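Local coordinates for Pbp related beta-lactamase (Pyrococcus abyssi, PDB 2QMI), which probably acts as a serine peptidase of the penicillin-binding protein and beta-lactamase superfamily, its eight subunits assembling into a self-compartmentalizing particle, at residues T50-Y55 with D207-A211; H102-H107 with Y284-L288; P402-E406 with K423-F428. All blocks are in the same frame, centred on the assembly; numbering follows the deposited sequence.

Interaction 1. Residues T50-Y55 with D207-A211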
loop_
_atom_site.group_PDB
_atom_site.type_symbol
_atom_site.label_atom_id
_atom_site.label_comp_id
_atom_site.label_asym_id
_atom_site.label_seq_id
_atom_site.Cartn_x
_atom_site.Cartn_y
_atom_site.Cartn_z
ATOM N N THR A 50 31.965 24.968 17.487
ATOM C CA THR A 50 32.826 25.769 18.350
ATOM C C THR A 50 32.703 27.257 18.009
ATOM O O THR A 50 32.111 27.620 17.003
ATOM C CB THR A 50 34.294 25.373 18.180
ATOM O OG1 THR A 50 34.806 25.965 16.982
ATOM C CG2 THR A 50 34.428 23.871 18.086
ATOM N N PRO A 51 33.263 28.138 18.854
ATOM C CA PRO A 51 33.181 29.574 18.580
ATOM C C PRO A 51 33.710 29.902 17.183
ATOM O O PRO A 51 33.250 30.844 16.540
ATOM C CB PRO A 51 34.058 30.179 19.675
ATOM C CG PRO A 51 33.886 29.236 20.796
ATOM C CD PRO A 51 33.962 27.890 20.126
ATOM N N GLU A 52 34.674 29.100 16.733
ATOM C CA GLU A 52 35.325 29.269 15.436
ATOM C C GLU A 52 34.560 28.724 14.216
ATOM O O GLU A 52 34.670 29.278 13.127
ATOM C CB GLU A 52 36.719 28.607 15.454
ATOM C CG GLU A 52 37.726 29.106 16.511
ATOM C CD GLU A 52 37.395 28.659 17.940
ATOM O OE1 GLU A 52 36.544 27.750 18.111
ATOM O OE2 GLU A 52 37.996 29.211 18.895
ATOM N N THR A 53 33.807 27.638 14.386
ATOM C CA THR A 53 33.077 27.033 13.264
ATOM C C THR A 53 32.380 28.037 12.341
ATOM O O THR A 53 31.769 29.012 12.783
ATOM C CB THR A 53 32.053 25.958 13.758
ATOM O OG1 THR A 53 31.289 25.462 12.644
ATOM C CG2 THR A 53 31.117 26.539 14.766
ATOM N N ILE A 54 32.494 27.784 11.046
ATOM C CA ILE A 54 31.919 28.646 10.030
ATOM C C ILE A 54 30.563 28.165 9.503
ATOM O O ILE A 54 30.392 26.992 9.174
ATOM C CB ILE A 54 32.928 28.807 8.867
ATOM C CG1 ILE A 54 34.015 29.801 9.293
ATOM C CG2 ILE A 54 32.228 29.251 7.597
ATOM C CD1 ILE A 54 35.158 29.928 8.323
ATOM N N TYR A 55 29.609 29.096 9.438
ATOM C CA TYR A 55 28.258 28.826 8.948
ATOM C C TYR A 55 27.911 29.876 7.905
ATOM O O TYR A 55 28.603 30.884 7.771
ATOM C CB TYR A 55 27.208 28.972 10.055
ATOM C CG TYR A 55 27.419 28.186 11.324
ATOM C CD1 TYR A 55 26.566 27.133 11.661
ATOM C CD2 TYR A 55 28.404 28.557 12.238
ATOM C CE1 TYR A 55 26.685 26.473 12.884
ATOM C CE2 TYR A 55 28.534 27.909 13.460
ATOM C CZ TYR A 55 27.676 26.868 13.783
ATOM O OH TYR A 55 27.813 26.226 14.994
ATOM N N ASP A 207 39.373 25.629 4.934
ATOM C CA ASP A 207 39.201 25.868 6.368
ATOM C C ASP A 207 38.890 24.580 7.141
ATOM O O ASP A 207 38.048 23.778 6.734
ATOM C CB ASP A 207 38.100 26.903 6.600
ATOM C CG ASP A 207 38.054 27.383 8.042
ATOM O OD1 ASP A 207 37.767 26.558 8.937
ATOM O OD2 ASP A 207 38.314 28.584 8.283
ATOM N N LYS A 208 39.560 24.414 8.277
ATOM C CA LYS A 208 39.433 23.214 9.105
ATOM C C LYS A 208 38.288 23.153 10.115
ATOM O O LYS A 208 38.195 22.183 10.867
ATOM C CB LYS A 208 40.756 22.984 9.834
ATOM C CG LYS A 208 41.945 23.262 8.939
ATOM C CD LYS A 208 43.271 23.204 9.672
ATOM C CE LYS A 208 44.375 23.762 8.781
ATOM N NZ LYS A 208 44.553 23.009 7.495
ATOM N N ASP A 209 37.431 24.170 10.138
ATOM C CA ASP A 209 36.296 24.192 11.062
ATOM C C ASP A 209 35.081 24.835 10.379
ATOM O O ASP A 209 34.816 26.031 10.534
ATOM C CB ASP A 209 36.652 24.970 12.333
ATOM C CG ASP A 209 35.643 24.751 13.456
ATOM O OD1 ASP A 209 34.475 24.429 13.153
ATOM O OD2 ASP A 209 36.016 24.911 14.641
ATOM N N VAL A 210 34.348 24.021 9.626
ATOM C CA VAL A 210 33.173 24.473 8.888
ATOM C C VAL A 210 32.043 23.493 9.158
ATOM O O VAL A 210 32.260 22.280 9.187
ATOM C CB VAL A 210 33.456 24.506 7.357
ATOM C CG1 VAL A 210 32.232 25.022 6.597
ATOM C CG2 VAL A 210 34.672 25.388 7.073
ATOM N N ALA A 211 30.842 24.021 9.357
ATOM C CA ALA A 211 29.697 23.175 9.640
ATOM C C ALA A 211 28.923 22.793 8.390
ATOM O O ALA A 211 28.769 23.592 7.461
ATOM C CB ALA A 211 28.766 23.863 10.628
#
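Asp209 reaches into the loop 50-55 and meets Thr50 and Thr53 there. Its CB already heads for that loop, and with CG placed opposite the backbone N (chi1 -167°) Asp209 CG comes to lie 3.4 Å from Thr53 CA. At the tip the two oxygens part company. OD1 presses on Thr53 CB at 2.9 Å, a tight fit, and also forms a salt bridge with Arg41. OD2 takes the other direction and sits 2.8 Å from Thr50 OG1. That hydroxyl has a single proton and two candidate acceptors, since Glu52 OE1 lies 2.7 Å from the same OG1; with two carboxylates round one hydroxyl, the acidity of either acid may well be shifted. OG1 in turn accepts from Thr53 N. Behind the side chain the backbones join: Ile54 N donates to Asp209 O at 3.0 Å, and Ala211 N donates to Ile54 O at 3.0 Å. Asp207 receives Asp209 N on OD1 at 2.7 Å, and Arg196 and Tyr198 hold its carboxylate from outside. The two backbone bonds make a single parallel beta bridge, Ile54 with Val210, between two loops of the beta-lactamase-type domain; an ST motif at Thr50 and an Asx turn at Asp207 flank it.

Interaction 2. Residues H102-H107 with Y284-L288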
loop_
_atom_site.group_PDB
_atom_site.type_symbol
_atom_site.label_atom_id
_atom_site.label_comp_id
_atom_site.label_asym_id
_atom_site.label_seq_id
_atom_site.Cartn_x
_atom_site.Cartn_y
_atom_site.Cartn_z
ATOM N N HIS A 102 18.255 54.505 -2.360
ATOM C CA HIS A 102 17.631 54.577 -1.050
ATOM C C HIS A 102 16.450 53.620 -0.999
ATOM O O HIS A 102 16.279 52.896 -0.019
ATOM C CB HIS A 102 17.143 56.004 -0.780
ATOM C CG HIS A 102 16.306 56.132 0.452
ATOM N ND1 HIS A 102 16.834 56.044 1.723
ATOM C CD2 HIS A 102 14.974 56.323 0.608
ATOM C CE1 HIS A 102 15.862 56.178 2.607
ATOM N NE2 HIS A 102 14.724 56.348 1.957
ATOM N N HIS A 103 15.631 53.632 -2.050
ATOM C CA HIS A 103 14.470 52.748 -2.117
ATOM C C HIS A 103 14.888 51.281 -1.974
ATOM O O HIS A 103 14.275 50.529 -1.215
ATOM C CB HIS A 103 13.713 52.931 -3.441
ATOM C CG HIS A 103 13.075 54.279 -3.603
ATOM N ND1 HIS A 103 12.381 54.905 -2.590
ATOM C CD2 HIS A 103 13.004 55.106 -4.672
ATOM C CE1 HIS A 103 11.913 56.061 -3.026
ATOM N NE2 HIS A 103 12.275 56.207 -4.287
ATOM N N LEU A 104 15.926 50.877 -2.702
ATOM C CA LEU A 104 16.407 49.496 -2.646
ATOM C C LEU A 104 16.898 49.126 -1.249
ATOM O O LEU A 104 16.627 48.036 -0.756
ATOM C CB LEU A 104 17.543 49.273 -3.652
ATOM C CG LEU A 104 17.263 49.424 -5.151
ATOM C CD1 LEU A 104 18.543 49.129 -5.933
ATOM C CD2 LEU A 104 16.150 48.483 -5.574
ATOM N N LEU A 105 17.633 50.035 -0.623
ATOM C CA LEU A 105 18.160 49.803 0.720
ATOM C C LEU A 105 17.039 49.584 1.731
ATOM O O LEU A 105 17.184 48.805 2.674
ATOM C CB LEU A 105 18.999 51.003 1.170
ATOM C CG LEU A 105 20.362 51.247 0.522
ATOM C CD1 LEU A 105 20.854 52.648 0.883
ATOM C CD2 LEU A 105 21.347 50.180 0.989
ATOM N N THR A 106 15.924 50.279 1.525
ATOM C CA THR A 106 14.783 50.199 2.424
ATOM C C THR A 106 13.667 49.250 1.986
ATOM O O THR A 106 12.634 49.162 2.651
ATOM C CB THR A 106 14.171 51.603 2.637
ATOM O OG1 THR A 106 13.832 52.170 1.367
ATOM C CG2 THR A 106 15.159 52.517 3.342
ATOM N N HIS A 107 13.872 48.530 0.886
ATOM C CA HIS A 107 12.855 47.616 0.381
ATOM C C HIS A 107 11.565 48.386 0.157
ATOM O O HIS A 107 10.489 47.908 0.514
ATOM C CB HIS A 107 12.580 46.490 1.378
ATOM C CG HIS A 107 13.769 45.633 1.671
ATOM N ND1 HIS A 107 14.311 44.768 0.746
ATOM C CD2 HIS A 107 14.515 45.502 2.792
ATOM C CE1 HIS A 107 15.341 44.139 1.286
ATOM N NE2 HIS A 107 15.485 44.568 2.528
ATOM N N TYR A 284 12.658 49.531 9.266
ATOM C CA TYR A 284 13.823 49.124 8.499
ATOM C C TYR A 284 14.726 50.313 8.189
ATOM O O TYR A 284 14.258 51.381 7.792
ATOM C CB TYR A 284 13.393 48.457 7.179
ATOM C CG TYR A 284 14.377 47.418 6.666
ATOM C CD1 TYR A 284 14.385 46.123 7.185
ATOM C CD2 TYR A 284 15.317 47.737 5.679
ATOM C CE1 TYR A 284 15.306 45.166 6.739
ATOM C CE2 TYR A 284 16.247 46.789 5.225
ATOM C CZ TYR A 284 16.235 45.508 5.762
ATOM O OH TYR A 284 17.157 44.573 5.339
ATOM N N GLY A 285 16.025 50.110 8.392
ATOM C CA GLY A 285 17.013 51.130 8.103
ATOM C C GLY A 285 17.754 50.673 6.858
ATOM O O GLY A 285 17.125 50.356 5.855
ATOM N N TYR A 286 19.082 50.634 6.903
ATOM C CA TYR A 286 19.849 50.178 5.744
ATOM C C TYR A 286 20.428 48.777 5.992
ATOM O O TYR A 286 21.479 48.631 6.624
ATOM C CB TYR A 286 20.976 51.165 5.419
ATOM C CG TYR A 286 20.507 52.490 4.847
ATOM C CD1 TYR A 286 19.219 52.638 4.331
ATOM C CD2 TYR A 286 21.364 53.588 4.792
ATOM C CE1 TYR A 286 18.799 53.844 3.778
ATOM C CE2 TYR A 286 20.957 54.797 4.242
ATOM C CZ TYR A 286 19.675 54.922 3.737
ATOM O OH TYR A 286 19.265 56.127 3.189
ATOM N N GLY A 287 19.734 47.754 5.488
ATOM C CA GLY A 287 20.185 46.382 5.674
ATOM C C GLY A 287 20.226 46.082 7.161
ATOM O O GLY A 287 21.071 45.333 7.646
ATOM N N LEU A 288 19.292 46.682 7.888
ATOM C CA LEU A 288 19.237 46.527 9.332
ATOM C C LEU A 288 17.821 46.771 9.835
ATOM O O LEU A 288 17.178 47.752 9.447
ATOM C CB LEU A 288 20.188 47.539 9.967
ATOM C CG LEU A 288 21.328 47.106 10.890
ATOM C CD1 LEU A 288 22.012 45.843 10.393
ATOM C CD2 LEU A 288 22.316 48.277 10.979
#
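His107 and Tyr284 meet where helix 101-105 ends in a Schellman motif, His107 taking the positive phi; its CB points at the 284-288 loop. The imidazole puts its edge to the face of the phenol ring, with CD2 3.3 Å from Tyr284 CE2 and the planes 68° apart. His107 NE2 also gives a weak hydrogen bond to Tyr284 OH at 3.3 Å, an oxygen whose stronger partner is His302. A second histidine-tyrosine pair lies five residues earlier, on the helix: His102 ND1 and Tyr286 OH are hydrogen-bonded at 2.8 Å, and either could be the donor. Helix-end carbonyls are looked after too. Leu105 O lies at the edge of the Tyr284 ring, 3.4 Å from CE2, while Tyr165 supplies its hydrogen bond from outside. His102 O takes Thr106 N at 3.1 Å; Thr106 OG1 can turn its proton to His102 O or His103 O, and it is hydrogen-bonded to Ser108 as well. Tyr271 stacks on Tyr286 and sets an edge-to-face pair with His102. Between the two polar pairs the contact is apolar: Leu105 CB touches Tyr286 CD1, and Leu105 CD1 stands 3.6 Å from the Tyr286 ring centroid, only 7° off the ring normal.

Interaction 3. Residues P402-E406 with K423-F428; sequences PLFPE and KMYAEF
The ring of Tyr425 is met by Glu406 at its edge: OE1 lies near the ring plane, 3.0 Å from CE2, and the carboxylate is turned 89° to the ring. Lys414, outside the contact, makes a cation-pi interaction with the same ring. Phe428 is likewise approached edge-on, its CE2 4.3 Å from Leu403 CD1, while elsewhere it packs on Val435 and Leu437 of strand 434-439. The same Leu403 methyl also touches Ala426 CB at 4.1 Å, so one branch of the leucine serves both apolar neighbours. At the other end of the contact the charges pair. Glu406 runs out extended, CG lying opposite the backbone N (chi1 176°), and its OE1 forms a salt bridge 3.6 Å from Lys423 NZ; Lys423 also makes a cation-pi interaction with Tyr416. Strands 400-408 and 422-431 are not sheet neighbours: strand 412-419 runs between them in the closed antiparallel barrel of the Pab87 octamerisation domain. The touching parts, 403 to 406 and 423 to 428, run 89° apart end to end, the chain turning a corner at Glu406. Phe404, on 402-406, stacks on Phe404 of the second subunit. The chemistry thus divides in two: buried methyl and aromatic carbon join the strands across the intervening one, while the exposed carboxylate and ammonium add a longish electrostatic link that solvent probably weakens.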
loop_
_atom_site.group_PDB
_atom_site.type_symbol
_atom_site.label_atom_id
_atom_site.label_comp_id
_atom_site.label_asym_id
_atom_site.label_seq_id
_atom_site.Cartn_x
_atom_site.Cartn_y
_atom_site.Cartn_z
ATOM N N PRO A 402 -9.602 26.051 13.439
ATOM C CA PRO A 402 -8.433 26.901 13.690
ATOM C C PRO A 402 -8.742 27.886 14.813
ATOM O O PRO A 402 -9.712 28.636 14.724
ATOM C CB PRO A 402 -8.231 27.607 12.355
ATOM C CG PRO A 402 -9.648 27.838 11.916
ATOM C CD PRO A 402 -10.327 26.507 12.233
ATOM N N LEU A 403 -7.929 27.881 15.867
ATOM C CA LEU A 403 -8.140 28.788 16.999
ATOM C C LEU A 403 -7.023 29.821 17.173
ATOM O O LEU A 403 -5.834 29.481 17.191
ATOM C CB LEU A 403 -8.283 27.989 18.297
ATOM C CG LEU A 403 -9.428 26.980 18.413
ATOM C CD1 LEU A 403 -9.364 26.333 19.787
ATOM C CD2 LEU A 403 -10.774 27.665 18.214
ATOM N N PHE A 404 -7.415 31.082 17.313
ATOM C CA PHE A 404 -6.465 32.175 17.484
ATOM C C PHE A 404 -6.445 32.669 18.923
ATOM O O PHE A 404 -7.452 33.164 19.424
ATOM C CB PHE A 404 -6.844 33.345 16.572
ATOM C CG PHE A 404 -6.524 33.125 15.118
ATOM C CD1 PHE A 404 -6.440 31.841 14.589
ATOM C CD2 PHE A 404 -6.345 34.213 14.271
ATOM C CE1 PHE A 404 -6.184 31.643 13.234
ATOM C CE2 PHE A 404 -6.089 34.030 12.917
ATOM C CZ PHE A 404 -6.008 32.742 12.395
ATOM N N PRO A 405 -5.298 32.546 19.611
ATOM C CA PRO A 405 -5.223 33.012 20.997
ATOM C C PRO A 405 -5.413 34.520 21.071
ATOM O O PRO A 405 -4.714 35.269 20.393
ATOM C CB PRO A 405 -3.822 32.582 21.427
ATOM C CG PRO A 405 -3.594 31.348 20.628
ATOM C CD PRO A 405 -4.098 31.763 19.266
ATOM N N GLU A 406 -6.368 34.957 21.889
ATOM C CA GLU A 406 -6.663 36.375 22.058
ATOM C C GLU A 406 -6.250 36.775 23.459
ATOM O O GLU A 406 -6.117 37.960 23.757
ATOM C CB GLU A 406 -8.161 36.638 21.880
ATOM C CG GLU A 406 -8.600 38.081 22.135
ATOM C CD GLU A 406 -10.111 38.203 22.354
ATOM O OE1 GLU A 406 -10.885 37.973 21.393
ATOM O OE2 GLU A 406 -10.534 38.521 23.495
ATOM N N LYS A 423 -16.551 36.199 15.643
ATOM C CA LYS A 423 -15.629 35.353 16.387
ATOM C C LYS A 423 -16.306 34.598 17.532
ATOM O O LYS A 423 -17.002 35.185 18.370
ATOM C CB LYS A 423 -14.448 36.182 16.914
ATOM C CG LYS A 423 -14.834 37.413 17.703
ATOM C CD LYS A 423 -13.610 38.050 18.364
ATOM C CE LYS A 423 -12.572 38.538 17.369
ATOM N NZ LYS A 423 -11.412 39.162 18.088
ATOM N N MET A 424 -16.107 33.280 17.532
ATOM C CA MET A 424 -16.649 32.370 18.536
ATOM C C MET A 424 -15.454 31.944 19.403
ATOM O O MET A 424 -14.400 31.585 18.874
ATOM C CB MET A 424 -17.284 31.165 17.835
ATOM C CG MET A 424 -18.088 30.260 18.739
ATOM S SD MET A 424 -19.063 29.049 17.797
ATOM C CE MET A 424 -17.792 27.738 17.524
ATOM N N TYR A 425 -15.608 31.969 20.724
ATOM C CA TYR A 425 -14.487 31.645 21.600
ATOM C C TYR A 425 -14.420 30.280 22.265
ATOM O O TYR A 425 -15.431 29.602 22.468
ATOM C CB TYR A 425 -14.379 32.694 22.705
ATOM C CG TYR A 425 -14.370 34.124 22.224
ATOM C CD1 TYR A 425 -15.517 34.702 21.662
ATOM C CD2 TYR A 425 -13.229 34.915 22.364
ATOM C CE1 TYR A 425 -15.525 36.036 21.257
ATOM C CE2 TYR A 425 -13.225 36.251 21.962
ATOM C CZ TYR A 425 -14.375 36.806 21.413
ATOM O OH TYR A 425 -14.379 38.143 21.048
ATOM N N ALA A 426 -13.194 29.909 22.621
ATOM C CA ALA A 426 -12.902 28.666 23.324
ATOM C C ALA A 426 -12.058 29.089 24.531
ATOM O O ALA A 426 -11.384 30.121 24.485
ATOM C CB ALA A 426 -12.113 27.714 22.428
ATOM N N GLU A 427 -12.110 28.314 25.610
ATOM C CA GLU A 427 -11.336 28.634 26.811
ATOM C C GLU A 427 -10.660 27.401 27.389
ATOM O O GLU A 427 -11.287 26.356 27.544
ATOM C CB GLU A 427 -12.220 29.266 27.890
ATOM C CG GLU A 427 -12.715 30.666 27.572
ATOM C CD GLU A 427 -14.117 30.680 26.984
ATOM O OE1 GLU A 427 -15.058 30.194 27.654
ATOM O OE2 GLU A 427 -14.282 31.187 25.854
ATOM N N PHE A 428 -9.374 27.539 27.691
ATOM C CA PHE A 428 -8.576 26.465 28.266
ATOM C C PHE A 428 -8.250 26.833 29.712
ATOM O O PHE A 428 -7.698 27.904 29.964
ATOM C CB PHE A 428 -7.267 26.303 27.484
ATOM C CG PHE A 428 -7.433 25.653 26.141
ATOM C CD1 PHE A 428 -7.537 24.270 26.031
ATOM C CD2 PHE A 428 -7.502 26.423 24.984
ATOM C CE1 PHE A 428 -7.709 23.664 24.789
ATOM C CE2 PHE A 428 -7.674 25.824 23.735
ATOM C CZ PHE A 428 -7.778 24.445 23.640
#

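In the fold
Interactions 1 and 2 belong to the beta-lactamase-type part of the chain, where their segments alternate in sequence; their centres are 30 Å apart and their nearest atoms about 16 Å. Interaction 2 is the one beside the probable active site: Tyr284 touches Lys62 of a possible SxxK motif that begins at Ser59, and its OH is hydrogen-bonded to His302, probably part of the same site. A bound lutetium ion, probably from a lutetium complex added to the crystal rather than a natural cofactor, lies about 6 Å from the His102 side chain. Interaction 3 sits in the octamerisation domain, its centre 37 Å from that of interaction 2 and 45 Å from that of interaction 1, and it alone borders another subunit.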